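Local coordinates for protein NtrC family transcriptional regulator (Clostridium acetobutylicum ATCC 824, PDB 2Q5C) that probably acts as a sigma54-dependent transcriptional activator, the part given here being its N-terminal PrpR-type sensory region, likely to regulate the ATP-binding and DNA-binding domains that follow, at residues Ala36-Ala41 with Arg58-Asp63; Gly94-Leu99 with Gly117-Glu122; Ala98-Lys103 with Thr133-Val138; Lys121-Ser126 with Lys139-Lys144; Ser148-Thr153 with Gly163-Ser168. All blocks are in the same frame, centred on the assembly; numbering follows the deposited sequence. Where two conformers were deposited one is given.

Interaction 1: Ala36-Ala41 with Arg58-Asp63; sequences ASLTRA and RGATSD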
# COMPACT_ATOMS: atom_id res chain seq x y z
N ALA A 36 -8.50 -3.43 5.17
CA ALA A 36 -9.27 -3.04 3.98
C ALA A 36 -8.39 -2.34 2.98
O ALA A 36 -7.31 -1.87 3.33
CB ALA A 36 -10.42 -2.11 4.39
N SER A 37 -8.88 -2.22 1.74
CA SER A 37 -8.21 -1.41 0.72
C SER A 37 -9.22 -0.68 -0.17
O SER A 37 -10.42 -1.03 -0.20
CB SER A 37 -7.31 -2.28 -0.18
OG SER A 37 -8.12 -3.12 -0.99
N LEU A 38 -8.71 0.31 -0.89
CA LEU A 38 -9.44 0.94 -1.99
C LEU A 38 -10.84 1.43 -1.61
O LEU A 38 -10.99 2.09 -0.57
CB LEU A 38 -9.43 0.04 -3.22
CG LEU A 38 -8.02 -0.40 -3.67
CD1 LEU A 38 -8.12 -1.29 -4.90
CD2 LEU A 38 -7.09 0.76 -3.93
N THR A 39 -11.87 1.14 -2.41
CA THR A 39 -13.21 1.69 -2.10
C THR A 39 -13.73 1.23 -0.74
O THR A 39 -14.26 2.03 0.04
CB THR A 39 -14.21 1.39 -3.23
OG1 THR A 39 -13.73 2.00 -4.43
CG2 THR A 39 -15.61 1.94 -2.89
N ARG A 40 -13.56 -0.05 -0.42
CA ARG A 40 -14.03 -0.53 0.88
C ARG A 40 -13.31 0.19 2.04
O ARG A 40 -13.96 0.53 3.04
CB ARG A 40 -13.80 -2.04 0.96
CG ARG A 40 -14.18 -2.62 2.26
CD ARG A 40 -14.39 -4.11 2.17
NE ARG A 40 -14.68 -4.64 3.50
CZ ARG A 40 -13.74 -4.99 4.37
NH1 ARG A 40 -12.46 -4.87 4.06
NH2 ARG A 40 -14.09 -5.45 5.57
N ALA A 41 -12.00 0.44 1.89
CA ALA A 41 -11.27 1.23 2.88
C ALA A 41 -11.81 2.63 3.02
O ALA A 41 -11.89 3.13 4.14
CB ALA A 41 -9.77 1.27 2.55
N ARG A 58 -1.85 3.35 2.82
CA ARG A 58 -0.74 3.31 1.91
C ARG A 58 -1.22 3.34 0.49
O ARG A 58 -2.29 2.84 0.15
CB ARG A 58 0.02 2.01 2.19
CG ARG A 58 1.34 1.90 1.49
CD ARG A 58 2.27 1.01 2.29
NE ARG A 58 1.98 -0.41 2.10
CZ ARG A 58 2.70 -1.23 1.33
NH1 ARG A 58 2.35 -2.50 1.22
NH2 ARG A 58 3.77 -0.78 0.67
N GLY A 59 -0.39 3.93 -0.38
CA GLY A 59 -0.57 3.78 -1.81
C GLY A 59 -1.94 4.18 -2.34
O GLY A 59 -2.49 5.23 -1.94
N ALA A 60 -2.52 3.38 -3.22
CA ALA A 60 -3.78 3.71 -3.85
C ALA A 60 -4.90 3.92 -2.81
O ALA A 60 -5.76 4.81 -2.97
CB ALA A 60 -4.17 2.64 -4.85
N THR A 61 -4.89 3.09 -1.77
CA THR A 61 -5.90 3.23 -0.72
C THR A 61 -5.90 4.64 -0.14
O THR A 61 -6.97 5.21 0.10
CB THR A 61 -5.69 2.17 0.34
OG1 THR A 61 -5.98 0.90 -0.24
CG2 THR A 61 -6.63 2.37 1.54
N SER A 62 -4.72 5.22 0.03
CA SER A 62 -4.63 6.55 0.62
C SER A 62 -5.29 7.61 -0.27
O SER A 62 -5.85 8.58 0.24
CB SER A 62 -3.18 6.89 0.99
OG SER A 62 -2.38 7.13 -0.15
N ASP A 63 -5.24 7.41 -1.59
CA ASP A 63 -5.90 8.30 -2.54
C ASP A 63 -7.42 8.20 -2.40
O ASP A 63 -8.13 9.22 -2.36
CB ASP A 63 -5.45 7.92 -3.95
CG ASP A 63 -5.84 8.95 -4.99
OD1 ASP A 63 -5.86 10.16 -4.67
OD2 ASP A 63 -6.11 8.53 -6.12
O HOH W 1 -5.03 -0.98 1.93
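Thr61, near the start of helix 59-66, meets Ser37 and Leu38 where the loop after strand 30-35 turns into helix 38-48. Both helices follow strands of one parallel sheet in an alpha/beta fold of strand order 2-1-3-4, and their N-terminal ends meet at the C-terminal edge of that sheet. The tight part centres on the two branches of Thr61. With chi1 at -68°, OG1 lies beside its own backbone N and receives the amide of Leu38 (N to OG1 2.9 Å) in a nearly straight bond, 169° at the hydrogen. Ser37 CA and CB also close on Thr61 OG1, each 3.4 Å away. CG2 turns the other way and presses on Ala41, its distance to Ala41 CB being 3.5 Å, shorter than usual for two methyl groups. Leu38 crosses Thr61 at about a right angle, and its CD2 packs on Ala60 CB at 3.6 Å. The looser side is polar. The hydroxyl of Ser37 is hydrogen-bonded to Thr151, on helix 150-158 beside the other sheet. A glycerol, probably from the crystallisation liquor, bonds Thr61 N. One water links loop to helix, donating to Ala36 O at 2.8 Å and lying 3.0 Å from Thr61 OG1.

Interaction 2: Gly94-Leu99 with Gly117-Glu122; sequences GNELAL and GVKIKE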
# COMPACT_ATOMS: atom_id res chain seq x y z
N GLY A 94 10.73 -17.09 -11.24
CA GLY A 94 11.16 -16.93 -12.63
C GLY A 94 11.78 -15.56 -12.81
O GLY A 94 11.82 -14.79 -11.85
N ASN A 95 12.28 -15.25 -14.00
CA ASN A 95 12.91 -13.94 -14.23
C ASN A 95 12.07 -12.90 -14.96
O ASN A 95 12.47 -11.73 -15.02
CB ASN A 95 14.30 -14.07 -14.87
CG ASN A 95 14.34 -15.08 -16.00
OD1 ASN A 95 13.52 -15.04 -16.92
ND2 ASN A 95 15.31 -15.99 -15.93
N GLU A 96 10.93 -13.30 -15.52
CA GLU A 96 10.09 -12.36 -16.26
C GLU A 96 8.87 -12.00 -15.43
O GLU A 96 8.09 -12.85 -15.07
CB GLU A 96 9.68 -12.87 -17.66
CG GLU A 96 8.72 -11.88 -18.32
CD GLU A 96 8.52 -12.04 -19.83
OE1 GLU A 96 8.51 -13.19 -20.33
OE2 GLU A 96 8.37 -10.99 -20.51
N LEU A 97 8.75 -10.71 -15.11
CA LEU A 97 7.74 -10.27 -14.15
C LEU A 97 6.93 -9.11 -14.68
O LEU A 97 7.43 -8.34 -15.49
CB LEU A 97 8.45 -9.77 -12.86
CG LEU A 97 9.69 -10.51 -12.36
CD1 LEU A 97 10.31 -9.78 -11.17
CD2 LEU A 97 9.34 -11.91 -11.96
N ALA A 98 5.71 -8.96 -14.17
CA ALA A 98 4.94 -7.73 -14.37
C ALA A 98 5.03 -6.93 -13.09
O ALA A 98 4.75 -7.47 -12.02
CB ALA A 98 3.48 -8.03 -14.66
N LEU A 99 5.41 -5.66 -13.20
CA LEU A 99 5.40 -4.77 -12.04
C LEU A 99 4.24 -3.82 -12.25
O LEU A 99 4.21 -3.08 -13.24
CB LEU A 99 6.72 -4.01 -12.01
CG LEU A 99 6.89 -2.98 -10.88
CD1 LEU A 99 6.83 -3.65 -9.52
CD2 LEU A 99 8.23 -2.32 -11.11
N GLY A 117 18.81 -8.42 -12.55
CA GLY A 117 18.93 -9.42 -13.61
C GLY A 117 17.61 -10.07 -13.94
O GLY A 117 17.51 -11.30 -14.10
N VAL A 118 16.58 -9.24 -14.05
CA VAL A 118 15.22 -9.67 -14.41
C VAL A 118 14.70 -8.93 -15.63
O VAL A 118 15.31 -7.94 -16.07
CB VAL A 118 14.24 -9.46 -13.22
CG1 VAL A 118 14.58 -10.37 -12.09
CG2 VAL A 118 14.24 -8.00 -12.76
N LYS A 119 13.61 -9.43 -16.20
CA LYS A 119 12.90 -8.73 -17.25
C LYS A 119 11.60 -8.28 -16.63
O LYS A 119 10.90 -9.06 -15.97
CB LYS A 119 12.64 -9.67 -18.44
CG LYS A 119 12.12 -8.94 -19.68
CD LYS A 119 12.10 -9.86 -20.89
CE LYS A 119 11.44 -9.15 -22.07
NZ LYS A 119 10.52 -10.08 -22.81
N ILE A 120 11.30 -7.00 -16.80
CA ILE A 120 10.12 -6.42 -16.18
C ILE A 120 9.29 -5.72 -17.23
O ILE A 120 9.82 -4.92 -18.01
CB ILE A 120 10.55 -5.40 -15.10
CG1 ILE A 120 11.15 -6.14 -13.90
CG2 ILE A 120 9.36 -4.57 -14.61
CD1 ILE A 120 11.86 -5.26 -12.96
N LYS A 121 8.00 -6.04 -17.25
CA LYS A 121 7.03 -5.25 -18.00
C LYS A 121 6.23 -4.46 -16.98
O LYS A 121 5.67 -5.03 -16.06
CB LYS A 121 6.12 -6.12 -18.85
CG LYS A 121 5.23 -5.30 -19.80
CD LYS A 121 4.84 -6.11 -21.05
CE LYS A 121 4.10 -5.26 -22.10
NZ LYS A 121 4.81 -4.00 -22.46
N GLU A 122 6.21 -3.15 -17.14
CA GLU A 122 5.53 -2.27 -16.20
C GLU A 122 4.12 -1.97 -16.70
O GLU A 122 3.92 -1.69 -17.90
CB GLU A 122 6.35 -1.00 -16.05
CG GLU A 122 5.72 0.04 -15.13
CD GLU A 122 6.51 1.33 -15.13
OE1 GLU A 122 7.63 1.34 -14.55
OE2 GLU A 122 6.05 2.32 -15.73
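Glu96 to Leu99 run alongside Lys119 to Glu122, residue beside residue, as neighbouring parallel strands, their axes 4.7 Å apart and 27° from parallel. The first shell is a ladder of four backbone hydrogen bonds. Asn95 O receives Lys119 N at 2.8 Å, and Lys119 O receives Leu97 N at 2.8 Å. The pattern repeats one step on, Lys121 N reaching Leu97 O at 3.0 Å and Lys121 O taking Leu99 N at 2.9 Å. Side chains divide between two faces. On one, Glu96 and Lys119 lie side by side and point the same way. Lys119 bends only at its last torsion, which brings NZ to 3.3 Å from Glu96 OE2, 49° above the carboxylate plane; this is a long salt bridge at the sheet's exposed edge. On the other face Ile120 CG2 touches Leu99 CB at 3.7 Å, and Leu97 CD1 stands 4.4 Å from Val118 CG1. Farther out, Glu113 bonds Ile120 N and Lys109 bonds Ile120 O, both from helix 109-116, whose Ile112 also lies on Ile120; Val87 of helix 80-90 meets Leu97 and Val118. The strands and helix 109-116 form a beta-alpha-beta unit, with strand 119-125 outermost and strand 145-148 on the other side of strand 96-102.

Interaction 3: Ala98-Lys103 with Thr133-Val138; sequences ALIAYK and TLISKV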
# COMPACT_ATOMS: atom_id res chain seq x y z
N ALA A 98 5.71 -8.96 -14.17
CA ALA A 98 4.94 -7.73 -14.37
C ALA A 98 5.03 -6.93 -13.09
O ALA A 98 4.75 -7.47 -12.02
CB ALA A 98 3.48 -8.03 -14.66
N LEU A 99 5.41 -5.66 -13.20
CA LEU A 99 5.40 -4.77 -12.04
C LEU A 99 4.24 -3.82 -12.25
O LEU A 99 4.21 -3.08 -13.24
CB LEU A 99 6.72 -4.01 -12.01
CG LEU A 99 6.89 -2.98 -10.88
CD1 LEU A 99 6.83 -3.65 -9.52
CD2 LEU A 99 8.23 -2.32 -11.11
N ILE A 100 3.29 -3.84 -11.32
CA ILE A 100 2.07 -3.06 -11.48
C ILE A 100 2.06 -1.95 -10.46
O ILE A 100 2.15 -2.20 -9.24
CB ILE A 100 0.79 -3.93 -11.40
CG1 ILE A 100 0.82 -4.99 -12.52
CG2 ILE A 100 -0.48 -3.05 -11.46
CD1 ILE A 100 -0.36 -5.91 -12.59
N ALA A 101 2.00 -0.71 -10.93
CA ALA A 101 2.02 0.43 -10.01
C ALA A 101 0.80 1.30 -10.19
O ALA A 101 0.21 1.35 -11.27
CB ALA A 101 3.26 1.25 -10.23
N TYR A 102 0.41 1.99 -9.12
CA TYR A 102 -0.68 2.95 -9.15
C TYR A 102 -0.20 4.29 -9.68
O TYR A 102 0.68 4.91 -9.08
CB TYR A 102 -1.20 3.17 -7.72
CG TYR A 102 -2.44 4.05 -7.63
CD1 TYR A 102 -3.62 3.67 -8.25
CD2 TYR A 102 -2.44 5.23 -6.86
CE1 TYR A 102 -4.77 4.42 -8.15
CE2 TYR A 102 -3.61 6.01 -6.78
CZ TYR A 102 -4.76 5.58 -7.42
OH TYR A 102 -5.98 6.27 -7.37
N LYS A 103 -0.79 4.71 -10.80
CA LYS A 103 -0.55 6.02 -11.46
C LYS A 103 0.85 6.26 -12.03
O LYS A 103 0.97 6.61 -13.21
CB LYS A 103 -1.05 7.20 -10.59
CG LYS A 103 -2.55 7.18 -10.40
CD LYS A 103 -3.11 8.40 -9.67
CE LYS A 103 -4.62 8.31 -9.59
NZ LYS A 103 -5.28 9.44 -8.83
N THR A 133 -9.02 -6.29 -15.28
CA THR A 133 -8.65 -6.22 -16.71
C THR A 133 -7.14 -6.21 -16.88
O THR A 133 -6.57 -6.85 -17.77
CB THR A 133 -9.25 -4.96 -17.37
OG1 THR A 133 -10.67 -5.01 -17.25
CG2 THR A 133 -8.85 -4.84 -18.85
N LEU A 134 -6.46 -5.45 -16.03
CA LEU A 134 -5.03 -5.39 -16.08
C LEU A 134 -4.36 -6.74 -15.84
O LEU A 134 -3.37 -7.07 -16.50
CB LEU A 134 -4.55 -4.36 -15.07
CG LEU A 134 -3.13 -3.91 -15.30
CD1 LEU A 134 -2.96 -3.35 -16.73
CD2 LEU A 134 -2.79 -2.83 -14.27
N ILE A 135 -4.88 -7.52 -14.90
CA ILE A 135 -4.39 -8.88 -14.63
C ILE A 135 -4.60 -9.76 -15.87
O ILE A 135 -3.69 -10.49 -16.28
CB ILE A 135 -4.99 -9.49 -13.32
CG1 ILE A 135 -4.43 -8.71 -12.09
CG2 ILE A 135 -4.71 -10.99 -13.18
CD1 ILE A 135 -2.90 -8.70 -12.00
N SER A 136 -5.77 -9.65 -16.49
CA SER A 136 -5.96 -10.36 -17.77
C SER A 136 -4.95 -9.95 -18.81
O SER A 136 -4.44 -10.81 -19.55
CB SER A 136 -7.37 -10.11 -18.31
OG SER A 136 -8.31 -10.79 -17.49
N LYS A 137 -4.63 -8.67 -18.89
CA LYS A 137 -3.62 -8.22 -19.83
C LYS A 137 -2.29 -8.90 -19.55
O LYS A 137 -1.60 -9.32 -20.46
CB LYS A 137 -3.47 -6.68 -19.80
CG LYS A 137 -2.69 -6.18 -20.96
CD LYS A 137 -2.60 -4.67 -20.95
CE LYS A 137 -1.90 -4.19 -22.17
NZ LYS A 137 -1.85 -2.70 -22.20
N VAL A 138 -1.88 -8.97 -18.29
CA VAL A 138 -0.65 -9.67 -17.92
C VAL A 138 -0.58 -11.08 -18.51
O VAL A 138 0.45 -11.44 -19.10
CB VAL A 138 -0.48 -9.71 -16.37
CG1 VAL A 138 0.73 -10.56 -15.96
CG2 VAL A 138 -0.35 -8.26 -15.85
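Ile100 projects from strand 96-102 onto helix 131-140 and carries most of a wholly apolar contact. The short segments run nearly antiparallel, 162° between their directions, with axes 10.5 Å apart at closest approach, a spacing that leaves one layer of side chains between strand and helix. From CB the chain of Ile100 divides. CG2 takes the position anti to the backbone N and meets Leu134 CD2 at 3.6 Å, the two side chains reaching toward each other tip to tip. The other branch passes through CG1, which lies beside the backbone N (chi1 -61°), and is extended at chi2, -179°, carrying CD1 on toward the helix. There CD1 is shared: Ile135 CD1 lies 3.8 Å away, its side chain crossing at about a right angle, and Val138 CG2 is at 4.0 Å. Val138 thereby spans two strand residues, since Ala98 CB sits 4.0 Å from its CG1 and equally far from its CG2. No hydrogen bond joins the segments, so the contact across them is one of apolar side chains alone. Around this layer, Phe125 of strand 119-125 touches Ile100, Val146 of strand 145-148 touches both Ile100 and Val138, and Val152 of helix 150-158 packs against Ile100 and Ile135.

Interaction 4: Lys121-Ser126 with Lys139-Lys144; sequences KEFLFS and KTENIK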
# COMPACT_ATOMS: atom_id res chain seq x y z
N LYS A 121 8.00 -6.04 -17.25
CA LYS A 121 7.03 -5.25 -18.00
C LYS A 121 6.23 -4.46 -16.98
O LYS A 121 5.67 -5.03 -16.06
CB LYS A 121 6.12 -6.12 -18.85
CG LYS A 121 5.23 -5.30 -19.80
CD LYS A 121 4.84 -6.11 -21.05
CE LYS A 121 4.10 -5.26 -22.10
NZ LYS A 121 4.81 -4.00 -22.46
N GLU A 122 6.21 -3.15 -17.14
CA GLU A 122 5.53 -2.27 -16.20
C GLU A 122 4.12 -1.97 -16.70
O GLU A 122 3.92 -1.69 -17.90
CB GLU A 122 6.35 -1.00 -16.05
CG GLU A 122 5.72 0.04 -15.13
CD GLU A 122 6.51 1.33 -15.13
OE1 GLU A 122 7.63 1.34 -14.55
OE2 GLU A 122 6.05 2.32 -15.73
N PHE A 123 3.16 -2.04 -15.79
CA PHE A 123 1.77 -1.70 -16.08
C PHE A 123 1.33 -0.69 -15.05
O PHE A 123 1.64 -0.84 -13.87
CB PHE A 123 0.87 -2.93 -15.97
CG PHE A 123 1.25 -4.09 -16.89
CD1 PHE A 123 0.52 -4.34 -18.04
CD2 PHE A 123 2.31 -4.93 -16.57
CE1 PHE A 123 0.85 -5.43 -18.88
CE2 PHE A 123 2.65 -6.01 -17.40
CZ PHE A 123 1.92 -6.26 -18.56
N LEU A 124 0.62 0.34 -15.48
CA LEU A 124 0.08 1.36 -14.56
C LEU A 124 -1.44 1.28 -14.49
O LEU A 124 -2.10 0.97 -15.48
CB LEU A 124 0.52 2.76 -14.99
CG LEU A 124 2.03 3.04 -15.05
CD1 LEU A 124 2.31 4.46 -15.52
CD2 LEU A 124 2.70 2.79 -13.69
N PHE A 125 -2.02 1.52 -13.31
CA PHE A 125 -3.47 1.57 -13.15
C PHE A 125 -3.82 2.82 -12.35
O PHE A 125 -2.99 3.32 -11.59
CB PHE A 125 -4.07 0.29 -12.54
CG PHE A 125 -3.86 0.13 -11.04
CD1 PHE A 125 -4.91 0.32 -10.14
CD2 PHE A 125 -2.62 -0.24 -10.53
CE1 PHE A 125 -4.73 0.15 -8.76
CE2 PHE A 125 -2.42 -0.39 -9.13
CZ PHE A 125 -3.46 -0.19 -8.26
N SER A 126 -5.02 3.35 -12.60
CA SER A 126 -5.45 4.58 -11.95
C SER A 126 -6.72 4.44 -11.13
O SER A 126 -7.13 5.40 -10.47
CB SER A 126 -5.64 5.70 -12.98
OG SER A 126 -4.37 6.17 -13.42
N LYS A 139 -1.68 -11.83 -18.38
CA LYS A 139 -1.73 -13.22 -18.86
C LYS A 139 -1.49 -13.21 -20.35
O LYS A 139 -0.76 -14.05 -20.87
CB LYS A 139 -3.08 -13.89 -18.62
CG LYS A 139 -3.42 -14.18 -17.22
CD LYS A 139 -4.80 -14.80 -17.09
CE LYS A 139 -4.74 -16.29 -16.80
NZ LYS A 139 -5.99 -16.74 -16.11
N THR A 140 -2.09 -12.25 -21.07
CA THR A 140 -1.96 -12.23 -22.53
C THR A 140 -0.54 -11.91 -22.98
O THR A 140 -0.16 -12.19 -24.15
CB THR A 140 -2.93 -11.24 -23.23
OG1 THR A 140 -2.56 -9.86 -22.96
CG2 THR A 140 -4.34 -11.49 -22.83
N GLU A 141 0.25 -11.31 -22.08
CA GLU A 141 1.65 -11.01 -22.35
C GLU A 141 2.56 -12.18 -22.00
O GLU A 141 3.78 -12.05 -22.04
CB GLU A 141 2.09 -9.75 -21.57
CG GLU A 141 1.37 -8.47 -21.94
CD GLU A 141 1.71 -7.95 -23.33
OE1 GLU A 141 2.77 -8.33 -23.89
OE2 GLU A 141 0.92 -7.13 -23.84
N ASN A 142 1.95 -13.32 -21.67
CA ASN A 142 2.70 -14.53 -21.30
C ASN A 142 3.56 -14.35 -20.04
O ASN A 142 4.61 -14.99 -19.88
CB ASN A 142 3.56 -15.03 -22.48
CG ASN A 142 3.91 -16.51 -22.35
OD1 ASN A 142 3.14 -17.32 -21.81
ND2 ASN A 142 5.13 -16.85 -22.80
N ILE A 143 3.07 -13.53 -19.13
CA ILE A 143 3.79 -13.30 -17.87
C ILE A 143 3.06 -14.03 -16.76
O ILE A 143 1.83 -14.01 -16.71
CB ILE A 143 3.87 -11.80 -17.60
CG1 ILE A 143 4.79 -11.15 -18.64
CG2 ILE A 143 4.45 -11.52 -16.20
CD1 ILE A 143 4.75 -9.63 -18.65
N LYS A 144 3.82 -14.71 -15.90
CA LYS A 144 3.24 -15.56 -14.87
C LYS A 144 3.43 -15.05 -13.44
O LYS A 144 2.96 -15.68 -12.50
CB LYS A 144 3.83 -16.97 -14.99
CG LYS A 144 3.67 -17.54 -16.41
CD LYS A 144 4.01 -19.00 -16.47
CE LYS A 144 3.75 -19.54 -17.88
NZ LYS A 144 4.42 -18.69 -18.92
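Phe123 turns the edge of its ring to the residues that follow helix 131-140, while Lys121, two residues earlier on the same side of the strand, passes across Glu141. Near the plane of the ring, Glu141 CG comes to 4.1 Å from Phe123 CZ, and Ile143 CD1 to 4.4 Å from Phe123 CE2. The contact with Phe123 is thus made at the ring's edge by aliphatic carbons. The carboxylate of Glu141 does not lie flat against it, its plane being 57° from that of the ring. Glu141 bends at chi2, -69°, which lifts the carboxylate toward Lys121.

The lysine and glutamate cross at about a right angle, and a lysine carbon, not its NZ, comes nearest the carboxylate: Lys121 CE is 3.8 Å from Glu141 OE1. A bend at the final torsion leaves Lys121 NZ 5.0 Å from Glu141 OE1, too distant for a salt bridge, although opposite charges at this range would probably still attract weakly. Nearer the backbone, Lys121 CB rests on Ile143 CD1 at 3.8 Å, so the base of the lysine belongs to the apolar patch while its end reaches the exposed surface. Ile143 and Phe123 carry this patch inward to Ala98 on strand 96-102, and Leu134 of helix 131-140 also touches Phe123. Helix geometry ends before Glu141. The arrangement belongs to a beta-alpha-beta crossover: from the outermost strand, 119-125, the chain passes over strand 96-102 through helix 131-140, which packs on one face of the parallel sheet, to strand 145-148.

Interaction 5: Ser148-Thr153 with Gly163-Ser168; sequences SGKTVT and GETINS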
# COMPACT_ATOMS: atom_id res chain seq x y z
N SER A 148 3.23 -6.27 -6.99
CA SER A 148 2.38 -5.11 -6.84
C SER A 148 1.89 -5.03 -5.41
O SER A 148 2.33 -5.78 -4.53
CB SER A 148 1.16 -5.20 -7.79
OG SER A 148 0.48 -3.95 -7.95
N GLY A 149 0.95 -4.12 -5.18
CA GLY A 149 0.24 -4.11 -3.90
C GLY A 149 -0.71 -5.28 -3.72
O GLY A 149 -1.03 -6.01 -4.68
N LYS A 150 -1.19 -5.45 -2.50
CA LYS A 150 -1.93 -6.64 -2.11
C LYS A 150 -3.22 -6.88 -2.90
O LYS A 150 -3.55 -8.03 -3.22
CB LYS A 150 -2.23 -6.60 -0.60
CG LYS A 150 -2.89 -7.85 -0.02
CD LYS A 150 -2.03 -9.09 -0.21
CE LYS A 150 -2.29 -10.14 0.89
NZ LYS A 150 -3.72 -10.60 0.96
N THR A 151 -4.00 -5.84 -3.19
CA THR A 151 -5.25 -6.06 -3.91
C THR A 151 -4.93 -6.61 -5.30
O THR A 151 -5.60 -7.55 -5.81
CB THR A 151 -6.06 -4.78 -4.00
OG1 THR A 151 -6.19 -4.25 -2.66
CG2 THR A 151 -7.43 -5.04 -4.56
N VAL A 152 -3.91 -6.04 -5.92
CA VAL A 152 -3.47 -6.50 -7.25
C VAL A 152 -2.89 -7.91 -7.19
O VAL A 152 -3.21 -8.73 -8.06
CB VAL A 152 -2.50 -5.50 -7.87
CG1 VAL A 152 -1.94 -6.01 -9.19
CG2 VAL A 152 -3.21 -4.17 -8.10
N THR A 153 -2.02 -8.21 -6.22
CA THR A 153 -1.44 -9.56 -6.20
C THR A 153 -2.49 -10.59 -5.88
O THR A 153 -2.41 -11.72 -6.39
CB THR A 153 -0.20 -9.68 -5.28
OG1 THR A 153 -0.55 -9.30 -3.95
CG2 THR A 153 0.92 -8.77 -5.79
N GLY A 163 1.98 -14.18 -7.27
CA GLY A 163 1.88 -12.79 -6.78
C GLY A 163 2.87 -12.56 -5.66
O GLY A 163 2.99 -13.37 -4.73
N GLU A 164 3.60 -11.47 -5.76
CA GLU A 164 4.52 -11.12 -4.70
C GLU A 164 4.21 -9.66 -4.31
O GLU A 164 4.35 -8.72 -5.11
CB GLU A 164 5.95 -11.20 -5.19
CG GLU A 164 6.96 -10.83 -4.10
CD GLU A 164 7.21 -11.96 -3.11
OE1 GLU A 164 7.08 -13.16 -3.49
OE2 GLU A 164 7.54 -11.66 -1.94
N THR A 165 3.75 -9.49 -3.06
CA THR A 165 3.29 -8.19 -2.59
C THR A 165 4.43 -7.30 -2.18
O THR A 165 5.36 -7.74 -1.51
CB THR A 165 2.32 -8.38 -1.41
OG1 THR A 165 1.27 -9.27 -1.81
CG2 THR A 165 1.69 -7.10 -1.02
N ILE A 166 4.34 -6.02 -2.57
CA ILE A 166 5.32 -5.03 -2.12
C ILE A 166 4.88 -4.59 -0.75
O ILE A 166 3.76 -4.08 -0.61
CB ILE A 166 5.34 -3.83 -3.06
CG1 ILE A 166 5.75 -4.27 -4.47
CG2 ILE A 166 6.36 -2.78 -2.58
CD1 ILE A 166 5.50 -3.19 -5.50
N ASN A 167 5.77 -4.77 0.23
CA ASN A 167 5.44 -4.48 1.63
C ASN A 167 5.98 -3.13 2.05
O ASN A 167 6.62 -2.44 1.29
CB ASN A 167 5.99 -5.60 2.52
CG ASN A 167 5.29 -6.94 2.25
OD1 ASN A 167 4.06 -6.99 2.07
ND2 ASN A 167 6.08 -8.02 2.16
N SER A 168 5.69 -2.80 3.29
CA SER A 168 6.16 -1.59 3.92
C SER A 168 6.82 -2.05 5.19
O SER A 168 6.60 -3.18 5.66
CB SER A 168 4.97 -0.71 4.29
OG SER A 168 5.46 0.49 4.83
O HOH W 2 0.30 -3.99 -0.45
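Thr153 OG1 and Thr165 OG1 lie 2.8 Å apart, a hydroxyl-to-hydroxyl hydrogen bond in which either could be the donor. It ties the first turn of helix 150-158 to the end of strand 162-165. The two side chains cross at about a right angle. Thr153 holds OG1 between its backbone N and carbonyl carbon, chi1 58°, which turns the oxygen toward Thr165 and sends CG2 to Glu164 O, 3.5 Å away. Thr165 CG2 lies over the start of the helix, 3.6 Å from Lys150 N. The amide of Lys150 itself is taken by a water at 2.9 Å.

Along the backbone, the segments pair as parallel strands around Ser148. Its N donates to Glu164 O over a long 3.3 Å, whereas its O receives Ile166 N at 2.8 Å, the donor standing 37° above the carbonyl plane. Ile166 spreads CG1 and CD1 over the Ser148 backbone, and Ser148 OG turns elsewhere, to Ile100 O. Gly163 CA packs 4.0 Å from Thr153 CB. These elements form the beta-alpha-beta unit of strand 145-148, helix 150-158 and strand 162-165, with Gly149 as N-cap. The chemistry implies two kinds of hold: backbone bonds set strand against strand, while a hydroxyl pair, with a water that bonds only weakly to Ile166 O, links the helix start to the strand end, close to a glycerol, probably from the crystallisation liquor, bonded by Thr151 OG1 and Val152 N.

Interactions 2, 3, 4 and 5 all belong to the sheet containing strand 96-102, whereas interaction 1 joins two helix starts beside the other sheet. Interactions 1 and 3 are buried, but only 3 is purely apolar; interaction 4, its centre about 4 Å from that of interaction 3, uses the turn that follows the same helix 131-140 and runs out to an exposed, charged surface. Interaction 2 shares strand 96-102 with interaction 3 and strand 119-125 with interaction 4, and relies mainly on backbone bonds. Interactions 1 and 5 both hang on threonine hydroxyls and water at helix starts, and they touch between the two alpha/beta halves through Ser37 with Thr151 and Arg58 with Ile166, near bound glycerol.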